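PDB 5WH8: putative carbohydrate-active enzyme from Uncultured organism, which probably hydrolyses O-glycosidic bonds of cellulose-like polysaccharides, this chain being the TIM-barrel family 5 glycoside hydrolase part of a longer, probably secreted protein. Local coordinates for residues V249-N255 against E298-Y302; W157-K161 against L193-L199; T207-Y211 against W257-M261. All coordinates share one frame; numbering follows the deposited sequence.

Contact 1: V249-N255 against E298-Y302; sequences VYFDECN and ESGQY. With EDO (1,2-ethanediol), chain E.
F251 and Y302 lie flat against each other and carry the tight part of this contact, where the start of helix 251-263 meets the start of helix 298-307. Their rings form an offset stack with centroids 4.3 Å apart and planes only 10° from parallel. CD1 of F251 comes within 3.6 Å of CG of Y302, over the middle of the tyrosine ring, while Y302 CB reaches back over the phenylalanine face. With CG of Y302 anti to the backbone N (chi1 167°), the tyrosine reaches across to the first turn of the other helix. There its OH donates to OD1 of N255 at 2.8 Å, approaching from well above the amide's carbonyl plane. Y302 OH also sits 3.3 Å from CB of C254, and C254 SG lies obliquely beside the ring, 3.9 Å from Y302 CE2. The outer margin is looser. V249 CG2 lies over the rim of the other face of F251 and meets the carboxylate carbon CD of E298 at 3.9 Å. The extended E298 chain passes the rim of F251, its CG in the ring plane and 3.9 Å from CE2, with its carboxylate turned steeply against the ring. Farther out, Q301 OE1 receives a weak bond from O2 of an ethanediol, probably a crystallisation additive. The two short helical segments run roughly parallel, 28° apart, with axes 12.5 Å from each other; their helices, which follow barrel strands 233-239 and 268-273, are neighbours in the outer layer of the TIM barrel. N255 OD1 also accepts a bond from K306, a turn beyond Y302, so two donors of one helix share this oxygen, and the lysine's charge would probably draw electron density toward it.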
ATOM      1  N   VAL A 249     -18.802  -2.471 -12.028  1.00 10.65           N
ATOM      2  CA  VAL A 249     -17.416  -2.986 -12.051  1.00 12.03           C
ATOM      3  C   VAL A 249     -16.970  -3.000 -13.509  1.00 13.88           C
ATOM      4  O   VAL A 249     -17.767  -3.229 -14.428  1.00 13.43           O
ATOM      5  CB  VAL A 249     -17.272  -4.393 -11.422  1.00 14.84           C
ATOM      6  CG1 VAL A 249     -17.419  -4.311  -9.891  1.00 14.85           C
ATOM      7  CG2 VAL A 249     -18.273  -5.363 -12.020  1.00 18.27           C
ATOM      8  N   TYR A 250     -15.697  -2.695 -13.702  1.00 11.96           N
ATOM      9  CA  TYR A 250     -15.098  -2.486 -15.019  1.00 11.86           C
ATOM     10  C   TYR A 250     -13.889  -3.400 -15.215  1.00 11.82           C
ATOM     11  O   TYR A 250     -12.747  -2.970 -15.216  1.00 11.45           O
ATOM     12  CB  TYR A 250     -14.703  -1.019 -15.161  1.00 11.20           C
ATOM     13  CG  TYR A 250     -15.867  -0.053 -15.106  1.00 12.16           C
ATOM     14  CD1 TYR A 250     -16.450   0.316 -13.899  1.00 11.79           C
ATOM     15  CD2 TYR A 250     -16.376   0.506 -16.265  1.00 17.27           C
ATOM     16  CE1 TYR A 250     -17.508   1.210 -13.859  1.00 12.12           C
ATOM     17  CE2 TYR A 250     -17.439   1.396 -16.222  1.00 16.72           C
ATOM     18  CZ  TYR A 250     -18.003   1.734 -15.022  1.00 17.09           C
ATOM     19  OH  TYR A 250     -19.060   2.644 -14.981  1.00 21.45           O
ATOM     20  N   PHE A 251     -14.161  -4.675 -15.403  1.00  9.73           N
ATOM     21  CA  PHE A 251     -13.104  -5.675 -15.436  1.00  9.79           C
ATOM     22  C   PHE A 251     -12.294  -5.669 -16.737  1.00 12.23           C
ATOM     23  O   PHE A 251     -11.112  -6.042 -16.720  1.00 12.34           O
ATOM     24  CB  PHE A 251     -13.709  -7.068 -15.214  1.00 11.72           C
ATOM     25  CG  PHE A 251     -14.304  -7.276 -13.844  1.00 12.74           C
ATOM     26  CD1 PHE A 251     -13.757  -6.700 -12.712  1.00 11.65           C
ATOM     27  CD2 PHE A 251     -15.417  -8.084 -13.696  1.00 17.86           C
ATOM     28  CE1 PHE A 251     -14.311  -6.917 -11.458  1.00 13.25           C
ATOM     29  CE2 PHE A 251     -15.985  -8.306 -12.438  1.00 17.40           C
ATOM     30  CZ  PHE A 251     -15.434  -7.714 -11.319  1.00 14.76           C
ATOM     31  N   ASP A 252     -12.907  -5.285 -17.858  1.00 11.56           N
ATOM     32  CA  ASP A 252     -12.143  -5.223 -19.118  1.00 11.62           C
ATOM     33  C   ASP A 252     -11.044  -4.150 -19.019  1.00 13.16           C
ATOM     34  O   ASP A 252      -9.882  -4.394 -19.391  1.00 13.18           O
ATOM     35  CB  ASP A 252     -13.065  -4.939 -20.309  1.00 14.07           C
ATOM     36  CG  ASP A 252     -13.983  -6.111 -20.640  1.00 26.68           C
ATOM     37  OD1 ASP A 252     -13.531  -7.273 -20.586  1.00 30.53           O
ATOM     38  OD2 ASP A 252     -15.160  -5.861 -20.969  1.00 38.14           O
ATOM     39  N   GLU A 253     -11.386  -2.976 -18.492  1.00 12.17           N
ATOM     40  CA  GLU A 253     -10.397  -1.911 -18.340  1.00 11.47           C
ATOM     41  C   GLU A 253      -9.385  -2.314 -17.254  1.00 10.37           C
ATOM     42  O   GLU A 253      -8.179  -2.043 -17.380  1.00 12.05           O
ATOM     43  CB  GLU A 253     -11.055  -0.554 -18.016  1.00 13.94           C
ATOM     44  CG  GLU A 253     -10.064   0.625 -17.889  1.00 14.92           C
ATOM     45  CD  GLU A 253      -9.379   0.989 -19.205  1.00 19.41           C
ATOM     46  OE1 GLU A 253      -9.980   0.761 -20.290  1.00 18.02           O
ATOM     47  OE2 GLU A 253      -8.248   1.521 -19.150  1.00 16.71           O
ATOM     48  N   CYS A 254      -9.839  -2.981 -16.196  1.00 10.66           N
ATOM     49  CA  CYS A 254      -8.886  -3.444 -15.187  1.00 10.27           C
ATOM     50  C   CYS A 254      -7.922  -4.473 -15.789  1.00 11.19           C
ATOM     51  O   CYS A 254      -6.750  -4.486 -15.441  1.00 10.85           O
ATOM     52  CB  CYS A 254      -9.598  -4.017 -13.961  1.00 10.02           C
ATOM     53  SG  CYS A 254      -8.543  -4.053 -12.484  1.00 12.84           S
ATOM     54  N   ASN A 255      -8.407  -5.323 -16.693  1.00 10.29           N
ATOM     55  CA  ASN A 255      -7.499  -6.278 -17.361  1.00 10.69           C
ATOM     56  C   ASN A 255      -6.409  -5.542 -18.152  1.00 11.07           C
ATOM     57  O   ASN A 255      -5.245  -5.936 -18.136  1.00 12.20           O
ATOM     58  CB  ASN A 255      -8.281  -7.222 -18.280  1.00 11.81           C
ATOM     59  CG  ASN A 255      -9.001  -8.339 -17.522  1.00 11.20           C
ATOM     60  OD1 ASN A 255      -8.676  -8.650 -16.380  1.00 14.76           O
ATOM     61  ND2 ASN A 255      -9.962  -8.982 -18.189  1.00 16.07           N
ATOM     62  N   GLU A 298     -18.384  -9.959  -6.236  1.00 11.36           N
ATOM     63  CA  GLU A 298     -18.003 -10.077  -7.643  1.00 12.46           C
ATOM     64  C   GLU A 298     -16.579  -9.513  -7.851  1.00 10.55           C
ATOM     65  O   GLU A 298     -15.730 -10.144  -8.506  1.00 11.71           O
ATOM     66  CB  GLU A 298     -19.024  -9.362  -8.536  1.00 13.32           C
ATOM     67  CG  GLU A 298     -18.758  -9.496 -10.015  1.00 17.44           C
ATOM     68  CD  GLU A 298     -19.794  -8.771 -10.885  1.00 22.60           C
ATOM     69  OE1 GLU A 298     -20.611  -7.999 -10.345  1.00 27.88           O
ATOM     70  OE2 GLU A 298     -19.789  -8.991 -12.115  1.00 28.41           O
ATOM     71  N   SER A 299     -16.313  -8.333  -7.285  1.00  9.84           N
ATOM     72  CA  SER A 299     -14.966  -7.749  -7.370  1.00  9.30           C
ATOM     73  C   SER A 299     -13.913  -8.608  -6.643  1.00  9.90           C
ATOM     74  O   SER A 299     -12.822  -8.852  -7.171  1.00 10.82           O
ATOM     75  CB  SER A 299     -14.959  -6.310  -6.809  1.00  9.23           C
ATOM     76  OG  SER A 299     -13.673  -5.678  -6.941  1.00 11.28           O
ATOM     77  N   GLY A 300     -14.239  -9.113  -5.455  1.00 10.46           N
ATOM     78  CA  GLY A 300     -13.320  -9.977  -4.729  1.00 12.15           C
ATOM     79  C   GLY A 300     -12.986 -11.278  -5.473  1.00  9.57           C
ATOM     80  O   GLY A 300     -11.858 -11.795  -5.426  1.00 11.03           O
ATOM     81  N   GLN A 301     -13.976 -11.825  -6.170  1.00  8.80           N
ATOM     82  CA  GLN A 301     -13.767 -13.041  -6.954  1.00  9.44           C
ATOM     83  C   GLN A 301     -12.747 -12.783  -8.069  1.00  9.81           C
ATOM     84  O   GLN A 301     -11.838 -13.577  -8.290  1.00 10.59           O
ATOM     85  CB  GLN A 301     -15.113 -13.537  -7.507  1.00 12.93           C
ATOM     86  CG  GLN A 301     -15.025 -14.755  -8.391  1.00 16.86           C
ATOM     87  CD  GLN A 301     -16.410 -15.243  -8.798  1.00 24.80           C
ATOM     88  OE1 GLN A 301     -16.852 -16.332  -8.398  1.00 22.84           O
ATOM     89  NE2 GLN A 301     -17.111 -14.428  -9.578  1.00 17.54           N
ATOM     90  N   TYR A 302     -12.898 -11.646  -8.740  1.00  9.95           N
ATOM     91  CA  TYR A 302     -12.016 -11.256  -9.830  1.00 11.85           C
ATOM     92  C   TYR A 302     -10.592 -11.038  -9.322  1.00  8.87           C
ATOM     93  O   TYR A 302      -9.636 -11.563  -9.898  1.00  9.70           O
ATOM     94  CB  TYR A 302     -12.557  -9.986 -10.505  1.00 10.38           C
ATOM     95  CG  TYR A 302     -11.593  -9.285 -11.454  1.00  9.91           C
ATOM     96  CD1 TYR A 302     -11.547  -9.612 -12.795  1.00 11.18           C
ATOM     97  CD2 TYR A 302     -10.767  -8.280 -11.001  1.00  9.51           C
ATOM     98  CE1 TYR A 302     -10.687  -8.953 -13.662  1.00 11.83           C
ATOM     99  CE2 TYR A 302      -9.891  -7.618 -11.854  1.00 11.12           C
ATOM    100  CZ  TYR A 302      -9.851  -7.968 -13.175  1.00 11.46           C
ATOM    101  OH  TYR A 302      -8.961  -7.291 -13.984  1.00 11.86           O
TER
HETATM  102  C1  EDO E 404     -20.261 -12.999  -6.342  1.00 38.00           C
HETATM  103  O1  EDO E 404     -21.421 -13.811  -6.560  1.00 42.13           O
HETATM  104  C2  EDO E 404     -19.153 -13.869  -5.770  1.00 28.31           C
HETATM  105  O2  EDO E 404     -18.897 -14.945  -6.667  1.00 47.53           O

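Contact 2: W157-K161 against L193-L199; sequences WADVK and LAAQDPL. With EDO (1,2-ethanediol), chain H.
The indole of W157 lies between A194 on one face and K161 on the other, with D197 at its pyrrole edge. A194 provides the closer cover: its CA stands 3.5 Å from the centroid of the five-membered ring, almost on the ring normal, in a CH-pi contact, and its CB meets CD2 of W157 at 3.7 Å. Over the rim of the opposite face lies CB of K161, one helical turn along the same segment. At the edge, NE1 of W157 donates to the main-chain O of D197 at 2.9 Å. That bond is nearly straight (165°) and stays close to the ring plane, though the donor stands above the plane of the carbonyl. L199 CG borders the six-membered ring 4.3 Å from CZ2 of W157. D197 closes a type I turn that begins at A194, so one indole touches both ends of the turn. K161 runs across the D197 side chain at about a right angle, its CE 3.3 Å from the D197 carbonyl O. Its ammonium forms a salt bridge with E165; D197 OD2 remains 4.0 Å from K161 NZ, beyond a salt bridge. C182 and Y206 of the barrel strands also touch the indole. The chemistry implies that the turn is gripped by one face and the N-H of the indole, which would limit its movement, while the lysine contributes chiefly its methylenes and at most a diffuse attraction.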
ATOM      1  N   TRP A 157       3.281  19.433  -6.563  1.00 10.86           N
ATOM      2  CA  TRP A 157       4.411  18.574  -6.229  1.00 11.52           C
ATOM      3  C   TRP A 157       5.401  19.305  -5.283  1.00 13.04           C
ATOM      4  O   TRP A 157       5.892  18.709  -4.328  1.00 11.47           O
ATOM      5  CB  TRP A 157       5.129  18.051  -7.499  1.00 14.26           C
ATOM      6  CG  TRP A 157       6.390  17.353  -7.156  1.00 10.07           C
ATOM      7  CD1 TRP A 157       7.649  17.706  -7.544  1.00 11.55           C
ATOM      8  CD2 TRP A 157       6.545  16.198  -6.301  1.00 11.18           C
ATOM      9  NE1 TRP A 157       8.570  16.854  -6.991  1.00 13.90           N
ATOM     10  CE2 TRP A 157       7.919  15.914  -6.230  1.00 11.70           C
ATOM     11  CE3 TRP A 157       5.650  15.383  -5.600  1.00 12.19           C
ATOM     12  CZ2 TRP A 157       8.432  14.854  -5.466  1.00 11.71           C
ATOM     13  CZ3 TRP A 157       6.151  14.322  -4.851  1.00 11.66           C
ATOM     14  CH2 TRP A 157       7.536  14.077  -4.775  1.00 11.11           C
ATOM     15  N   ALA A 158       5.650  20.594  -5.493  1.00 13.50           N
ATOM     16  CA  ALA A 158       6.507  21.349  -4.573  1.00 13.85           C
ATOM     17  C   ALA A 158       6.076  21.213  -3.112  1.00 10.65           C
ATOM     18  O   ALA A 158       6.920  21.062  -2.231  1.00 13.69           O
ATOM     19  CB  ALA A 158       6.536  22.828  -4.964  1.00 19.62           C
ATOM     20  N   ASP A 159       4.770  21.234  -2.858  1.00 14.00           N
ATOM     21  CA  ASP A 159       4.247  21.106  -1.506  1.00 12.09           C
ATOM     22  C   ASP A 159       4.402  19.683  -0.958  1.00 11.56           C
ATOM     23  O   ASP A 159       4.764  19.483   0.218  1.00 11.72           O
ATOM     24  CB  ASP A 159       2.788  21.525  -1.480  1.00 13.76           C
ATOM     25  CG  ASP A 159       2.588  22.917  -2.032  1.00 17.07           C
ATOM     26  OD1 ASP A 159       3.101  23.868  -1.397  1.00 19.30           O
ATOM     27  OD2 ASP A 159       1.987  23.052  -3.115  1.00 17.23           O
ATOM     28  N   VAL A 160       4.138  18.684  -1.792  1.00 11.10           N
ATOM     29  CA  VAL A 160       4.351  17.309  -1.354  1.00 12.08           C
ATOM     30  C   VAL A 160       5.842  17.029  -1.102  1.00 12.34           C
ATOM     31  O   VAL A 160       6.203  16.320  -0.160  1.00 12.66           O
ATOM     32  CB  VAL A 160       3.786  16.288  -2.398  1.00  9.40           C
ATOM     33  CG1 VAL A 160       4.004  14.842  -1.948  1.00 11.85           C
ATOM     34  CG2 VAL A 160       2.304  16.549  -2.639  1.00 15.38           C
ATOM     35  N   LYS A 161       6.711  17.575  -1.951  1.00 11.56           N
ATOM     36  CA  LYS A 161       8.159  17.400  -1.784  1.00 12.83           C
ATOM     37  C   LYS A 161       8.631  18.016  -0.456  1.00 13.07           C
ATOM     38  O   LYS A 161       9.473  17.434   0.231  1.00 13.87           O
ATOM     39  CB  LYS A 161       8.911  18.005  -2.990  1.00 13.94           C
ATOM     40  CG  LYS A 161      10.397  17.746  -3.040  1.00 16.45           C
ATOM     41  CD  LYS A 161      10.954  18.147  -4.398  1.00 15.28           C
ATOM     42  CE  LYS A 161      12.416  17.784  -4.564  1.00 23.87           C
ATOM     43  NZ  LYS A 161      13.293  18.782  -3.936  1.00 29.92           N
ATOM     44  N   LEU A 193       4.701  14.786 -12.890  1.00 13.12           N
ATOM     45  CA  LEU A 193       5.151  16.066 -12.350  1.00 12.20           C
ATOM     46  C   LEU A 193       6.205  15.872 -11.264  1.00 13.77           C
ATOM     47  O   LEU A 193       7.148  16.644 -11.170  1.00 14.15           O
ATOM     48  CB  LEU A 193       3.961  16.860 -11.811  1.00 14.72           C
ATOM     49  CG  LEU A 193       2.858  17.140 -12.826  1.00 16.03           C
ATOM     50  CD1 LEU A 193       1.759  18.012 -12.231  1.00 16.16           C
ATOM     51  CD2 LEU A 193       3.419  17.746 -14.103  1.00 18.22           C
ATOM     52  N   ALA A 194       6.063  14.833 -10.444  1.00 10.84           N
ATOM     53  CA  ALA A 194       7.113  14.498  -9.505  1.00 10.10           C
ATOM     54  C   ALA A 194       8.443  14.212 -10.227  1.00 14.16           C
ATOM     55  O   ALA A 194       9.527  14.553  -9.730  1.00 14.35           O
ATOM     56  CB  ALA A 194       6.690  13.308  -8.657  1.00 11.44           C
ATOM     57  N   ALA A 195       8.341  13.600 -11.396  1.00 11.72           N
ATOM     58  CA  ALA A 195       9.516  13.214 -12.187  1.00 12.39           C
ATOM     59  C   ALA A 195      10.310  14.420 -12.679  1.00 16.43           C
ATOM     60  O   ALA A 195      11.465  14.259 -13.091  1.00 17.62           O
ATOM     61  CB  ALA A 195       9.099  12.385 -13.357  1.00 13.26           C
ATOM     62  N   GLN A 196       9.703  15.604 -12.662  1.00 16.07           N
ATOM     63  CA  GLN A 196      10.406  16.829 -13.086  1.00 16.36           C
ATOM     64  C   GLN A 196      11.368  17.346 -12.004  1.00 21.96           C
ATOM     65  O   GLN A 196      12.286  18.113 -12.301  1.00 20.36           O
ATOM     66  CB  GLN A 196       9.412  17.943 -13.460  1.00 17.02           C
ATOM     67  CG  GLN A 196       8.313  17.525 -14.430  1.00 19.29           C
ATOM     68  CD  GLN A 196       8.846  17.005 -15.766  1.00 29.86           C
ATOM     69  OE1 GLN A 196       9.706  17.628 -16.393  1.00 32.45           O
ATOM     70  NE2 GLN A 196       8.327  15.862 -16.211  1.00 22.38           N
ATOM     71  N   ASP A 197      11.168  16.916 -10.757  1.00 15.18           N
ATOM     72  CA  ASP A 197      11.969  17.378  -9.631  1.00 18.12           C
ATOM     73  C   ASP A 197      11.946  16.320  -8.534  1.00 14.74           C
ATOM     74  O   ASP A 197      11.369  16.540  -7.484  1.00 14.42           O
ATOM     75  CB  ASP A 197      11.419  18.710  -9.111  1.00 16.46           C
ATOM     76  CG  ASP A 197      12.317  19.372  -8.068  1.00 21.59           C
ATOM     77  OD1 ASP A 197      13.516  19.031  -7.956  1.00 22.92           O
ATOM     78  OD2 ASP A 197      11.810  20.267  -7.362  1.00 27.10           O
ATOM     79  N   PRO A 198      12.568  15.153  -8.782  1.00 14.88           N
ATOM     80  CA  PRO A 198      12.438  14.058  -7.813  1.00 15.71           C
ATOM     81  C   PRO A 198      13.182  14.278  -6.507  1.00 16.31           C
ATOM     82  O   PRO A 198      14.099  15.109  -6.416  1.00 16.24           O
ATOM     83  CB  PRO A 198      13.014  12.842  -8.556  1.00 18.24           C
ATOM     84  CG  PRO A 198      13.774  13.373  -9.692  1.00 20.84           C
ATOM     85  CD  PRO A 198      13.255  14.747 -10.016  1.00 16.24           C
ATOM     86  N   LEU A 199      12.764  13.526  -5.490  1.00 15.44           N
ATOM     87  CA  LEU A 199      13.465  13.483  -4.199  1.00 14.48           C
ATOM     88  C   LEU A 199      14.898  12.953  -4.346  1.00 15.51           C
ATOM     89  O   LEU A 199      15.166  12.099  -5.197  1.00 16.17           O
ATOM     90  CB  LEU A 199      12.692  12.607  -3.204  1.00 15.35           C
ATOM     91  CG  LEU A 199      11.311  13.119  -2.825  1.00 17.21           C
ATOM     92  CD1 LEU A 199      10.450  11.984  -2.248  1.00 18.30           C
ATOM     93  CD2 LEU A 199      11.483  14.237  -1.813  1.00 18.33           C
TER
HETATM   94  C1  EDO H 407       3.622  26.390  -4.307  1.00 42.54           C
HETATM   95  O1  EDO H 407       3.152  25.090  -4.687  1.00 35.80           O
HETATM   96  C2  EDO H 407       2.652  27.085  -3.358  1.00 34.38           C
HETATM   97  O2  EDO H 407       2.317  26.264  -2.236  1.00 25.90           O

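Contact 3: T207-Y211 against W257-M261; sequences TLHFY and WMDWM
W257 spends its indole N-H on the carbonyl oxygen of H215, outside the two segments, and with the ring so oriented its face lies against F210. The fit is close: the F210 ring and the five-membered ring of W257 form an offset stack, with centroids 3.7 Å apart and planes within 4° of parallel, and CE1 of F210 is 3.4 Å from CG of W257. CG of F210 lies between the backbone N and the carbonyl carbon (chi1 75°), which turns the ring onto the indole; CB itself stands over the six-membered ring as a CH-pi partner. M261 adds a Met-aromatic contact at the phenylalanine's edge, its bent chain placing CE 3.9 Å from CE2 of F210. Two residues earlier, on the same side of the strand, L208 CD2 touches two tryptophans, 4.2 Å from CZ3 of W257 and 4.1 Å from CH2 of W260. The alternate residues H209 and Y211 point away from the helix and hydrogen-bond to E149 and E237. Segments 207-211 and 257-261, at 156° with a closest axis approach of 12.0 Å, thus exemplify the apolar layer between barrel strands and surrounding helices that is characteristic of the TIM-barrel fold.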
ATOM      1  N   THR A 207       3.895   6.840  -5.589  1.00  9.30           N
ATOM      2  CA  THR A 207       2.553   6.280  -5.642  1.00  9.23           C
ATOM      3  C   THR A 207       1.786   6.618  -6.916  1.00  8.35           C
ATOM      4  O   THR A 207       1.713   7.782  -7.331  1.00  9.14           O
ATOM      5  CB  THR A 207       1.761   6.796  -4.469  1.00  9.89           C
ATOM      6  OG1 THR A 207       2.528   6.622  -3.283  1.00 10.62           O
ATOM      7  CG2 THR A 207       0.427   6.097  -4.328  1.00  9.08           C
ATOM      8  N   LEU A 208       1.179   5.590  -7.497  1.00  8.63           N
ATOM      9  CA  LEU A 208       0.202   5.719  -8.564  1.00  8.81           C
ATOM     10  C   LEU A 208      -1.105   5.038  -8.112  1.00  8.91           C
ATOM     11  O   LEU A 208      -1.082   3.877  -7.707  1.00  8.86           O
ATOM     12  CB  LEU A 208       0.723   5.058  -9.853  1.00  9.00           C
ATOM     13  CG  LEU A 208      -0.222   5.053 -11.050  1.00 12.78           C
ATOM     14  CD1 LEU A 208      -0.456   6.487 -11.570  1.00 13.26           C
ATOM     15  CD2 LEU A 208       0.298   4.085 -12.142  1.00 12.93           C
ATOM     16  N   HIS A 209      -2.221   5.758  -8.166  1.00  8.89           N
ATOM     17  CA  HIS A 209      -3.540   5.186  -7.839  1.00  9.01           C
ATOM     18  C   HIS A 209      -4.469   5.288  -9.046  1.00  8.23           C
ATOM     19  O   HIS A 209      -4.558   6.349  -9.689  1.00 11.34           O
ATOM     20  CB  HIS A 209      -4.202   5.896  -6.665  1.00  9.20           C
ATOM     21  CG  HIS A 209      -3.605   5.563  -5.331  1.00  7.03           C
ATOM     22  ND1 HIS A 209      -4.103   6.081  -4.159  1.00  8.47           N
ATOM     23  CD2 HIS A 209      -2.570   4.767  -4.979  1.00  8.13           C
ATOM     24  CE1 HIS A 209      -3.396   5.637  -3.143  1.00 10.91           C
ATOM     25  NE2 HIS A 209      -2.444   4.844  -3.612  1.00  9.42           N
ATOM     26  N   PHE A 210      -5.163   4.194  -9.355  1.00  8.41           N
ATOM     27  CA  PHE A 210      -6.157   4.214 -10.435  1.00  7.35           C
ATOM     28  C   PHE A 210      -7.402   3.461 -10.048  1.00 10.41           C
ATOM     29  O   PHE A 210      -7.354   2.569  -9.212  1.00  9.82           O
ATOM     30  CB  PHE A 210      -5.584   3.635 -11.751  1.00  9.87           C
ATOM     31  CG  PHE A 210      -5.441   2.122 -11.771  1.00  7.66           C
ATOM     32  CD1 PHE A 210      -6.513   1.326 -12.155  1.00  6.95           C
ATOM     33  CD2 PHE A 210      -4.245   1.488 -11.457  1.00  8.52           C
ATOM     34  CE1 PHE A 210      -6.429  -0.051 -12.164  1.00  7.62           C
ATOM     35  CE2 PHE A 210      -4.167   0.096 -11.471  1.00  6.77           C
ATOM     36  CZ  PHE A 210      -5.263  -0.661 -11.842  1.00  6.54           C
ATOM     37  N   TYR A 211      -8.506   3.833 -10.692  1.00  9.93           N
ATOM     38  CA  TYR A 211      -9.787   3.161 -10.551  1.00  9.61           C
ATOM     39  C   TYR A 211     -10.293   2.884 -11.979  1.00  8.83           C
ATOM     40  O   TYR A 211     -10.415   3.799 -12.793  1.00  9.40           O
ATOM     41  CB  TYR A 211     -10.762   4.011  -9.702  1.00  9.32           C
ATOM     42  CG  TYR A 211     -10.534   3.791  -8.226  1.00 10.19           C
ATOM     43  CD1 TYR A 211      -9.467   4.382  -7.575  1.00 12.44           C
ATOM     44  CD2 TYR A 211     -11.346   2.912  -7.518  1.00 10.68           C
ATOM     45  CE1 TYR A 211      -9.213   4.126  -6.225  1.00 13.53           C
ATOM     46  CE2 TYR A 211     -11.113   2.647  -6.185  1.00 11.96           C
ATOM     47  CZ  TYR A 211     -10.053   3.253  -5.544  1.00 12.18           C
ATOM     48  OH  TYR A 211      -9.828   2.940  -4.220  1.00 16.91           O
ATOM     49  N   TRP A 257      -5.195  -2.524 -17.439  1.00  8.78           N
ATOM     50  CA  TRP A 257      -4.286  -2.066 -16.410  1.00  8.37           C
ATOM     51  C   TRP A 257      -3.404  -3.200 -15.883  1.00  9.33           C
ATOM     52  O   TRP A 257      -2.223  -2.975 -15.627  1.00 10.14           O
ATOM     53  CB  TRP A 257      -5.055  -1.446 -15.250  1.00  8.20           C
ATOM     54  CG  TRP A 257      -5.412   0.008 -15.414  1.00  9.10           C
ATOM     55  CD1 TRP A 257      -6.641   0.533 -15.731  1.00  8.71           C
ATOM     56  CD2 TRP A 257      -4.549   1.138 -15.198  1.00  9.17           C
ATOM     57  NE1 TRP A 257      -6.589   1.899 -15.727  1.00 10.53           N
ATOM     58  CE2 TRP A 257      -5.320   2.301 -15.415  1.00  9.41           C
ATOM     59  CE3 TRP A 257      -3.211   1.282 -14.840  1.00 10.19           C
ATOM     60  CZ2 TRP A 257      -4.786   3.584 -15.295  1.00  9.68           C
ATOM     61  CZ3 TRP A 257      -2.685   2.553 -14.726  1.00 10.09           C
ATOM     62  CH2 TRP A 257      -3.471   3.688 -14.945  1.00  9.67           C
ATOM     63  N   MET A 258      -3.970  -4.396 -15.665  1.00  9.64           N
ATOM     64  CA  MET A 258      -3.180  -5.525 -15.153  1.00 11.15           C
ATOM     65  C   MET A 258      -2.098  -5.938 -16.128  1.00 11.03           C
ATOM     66  O   MET A 258      -0.975  -6.161 -15.717  1.00 12.47           O
ATOM     67  CB  MET A 258      -4.077  -6.718 -14.846  1.00 13.91           C
ATOM     68  CG  MET A 258      -4.970  -6.499 -13.669  1.00 17.70           C
ATOM     69  SD  MET A 258      -4.157  -7.000 -12.146  1.00 20.34           S
ATOM     70  CE  MET A 258      -5.390  -6.461 -10.923  1.00 20.54           C
ATOM     71  N   ASP A 259      -2.424  -5.988 -17.422  1.00 14.02           N
ATOM     72  CA  ASP A 259      -1.425  -6.343 -18.434  1.00 13.55           C
ATOM     73  C   ASP A 259      -0.314  -5.307 -18.451  1.00 13.37           C
ATOM     74  O   ASP A 259       0.885  -5.640 -18.575  1.00 14.06           O
ATOM     75  CB  ASP A 259      -2.058  -6.443 -19.822  1.00 13.56           C
ATOM     76  CG  ASP A 259      -2.842  -7.712 -20.015  1.00 22.81           C
ATOM     77  OD1 ASP A 259      -2.575  -8.702 -19.304  1.00 26.13           O
ATOM     78  OD2 ASP A 259      -3.726  -7.721 -20.894  1.00 24.82           O
ATOM     79  N   TRP A 260      -0.717  -4.049 -18.317  1.00 10.58           N
ATOM     80  CA  TRP A 260       0.215  -2.919 -18.355  1.00 11.29           C
ATOM     81  C   TRP A 260       1.167  -2.975 -17.155  1.00 13.05           C
ATOM     82  O   TRP A 260       2.392  -2.797 -17.301  1.00 13.01           O
ATOM     83  CB  TRP A 260      -0.584  -1.591 -18.395  1.00 12.86           C
ATOM     84  CG  TRP A 260       0.257  -0.315 -18.402  1.00 10.11           C
ATOM     85  CD1 TRP A 260       0.714   0.361 -19.497  1.00 11.67           C
ATOM     86  CD2 TRP A 260       0.684   0.429 -17.261  1.00 11.23           C
ATOM     87  NE1 TRP A 260       1.411   1.487 -19.099  1.00 13.41           N
ATOM     88  CE2 TRP A 260       1.402   1.551 -17.729  1.00 14.05           C
ATOM     89  CE3 TRP A 260       0.518   0.264 -15.880  1.00 10.94           C
ATOM     90  CZ2 TRP A 260       1.990   2.483 -16.861  1.00 15.43           C
ATOM     91  CZ3 TRP A 260       1.107   1.180 -15.023  1.00 14.45           C
ATOM     92  CH2 TRP A 260       1.822   2.289 -15.519  1.00 17.38           C
ATOM     93  N   MET A 261       0.626  -3.242 -15.967  1.00  9.45           N
ATOM     94  CA  MET A 261       1.466  -3.362 -14.772  1.00  8.65           C
ATOM     95  C   MET A 261       2.391  -4.580 -14.853  1.00 10.05           C
ATOM     96  O   MET A 261       3.552  -4.497 -14.469  1.00 11.07           O
ATOM     97  CB  MET A 261       0.617  -3.465 -13.498  1.00 11.08           C
ATOM     98  CG  MET A 261      -0.095  -2.161 -13.102  1.00  8.46           C
ATOM     99  SD  MET A 261      -0.932  -2.240 -11.491  1.00 11.18           S
ATOM    100  CE  MET A 261      -2.351  -3.284 -11.842  1.00 12.42           C
TER

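Followed from the N terminus, contact 2 opens first and closes first: helix 157-172 and the turn after helix 191-194 shut a loop of 31 residues that includes barrel strand 180-182. The chain then enters strand 204-211, where contact 3 opens. Contact 1 opens at 249-255 before contact 3 closes at 257-261, and itself closes only at 298-302, so these two cross. They share helix 251-263, and touch where the Y302 hydroxyl packs against M258. Together they tie that helix both to barrel strand 204-211 and to helix 298-307, whereas contact 2 stands apart, its centre about 32 Å from that of contact 1.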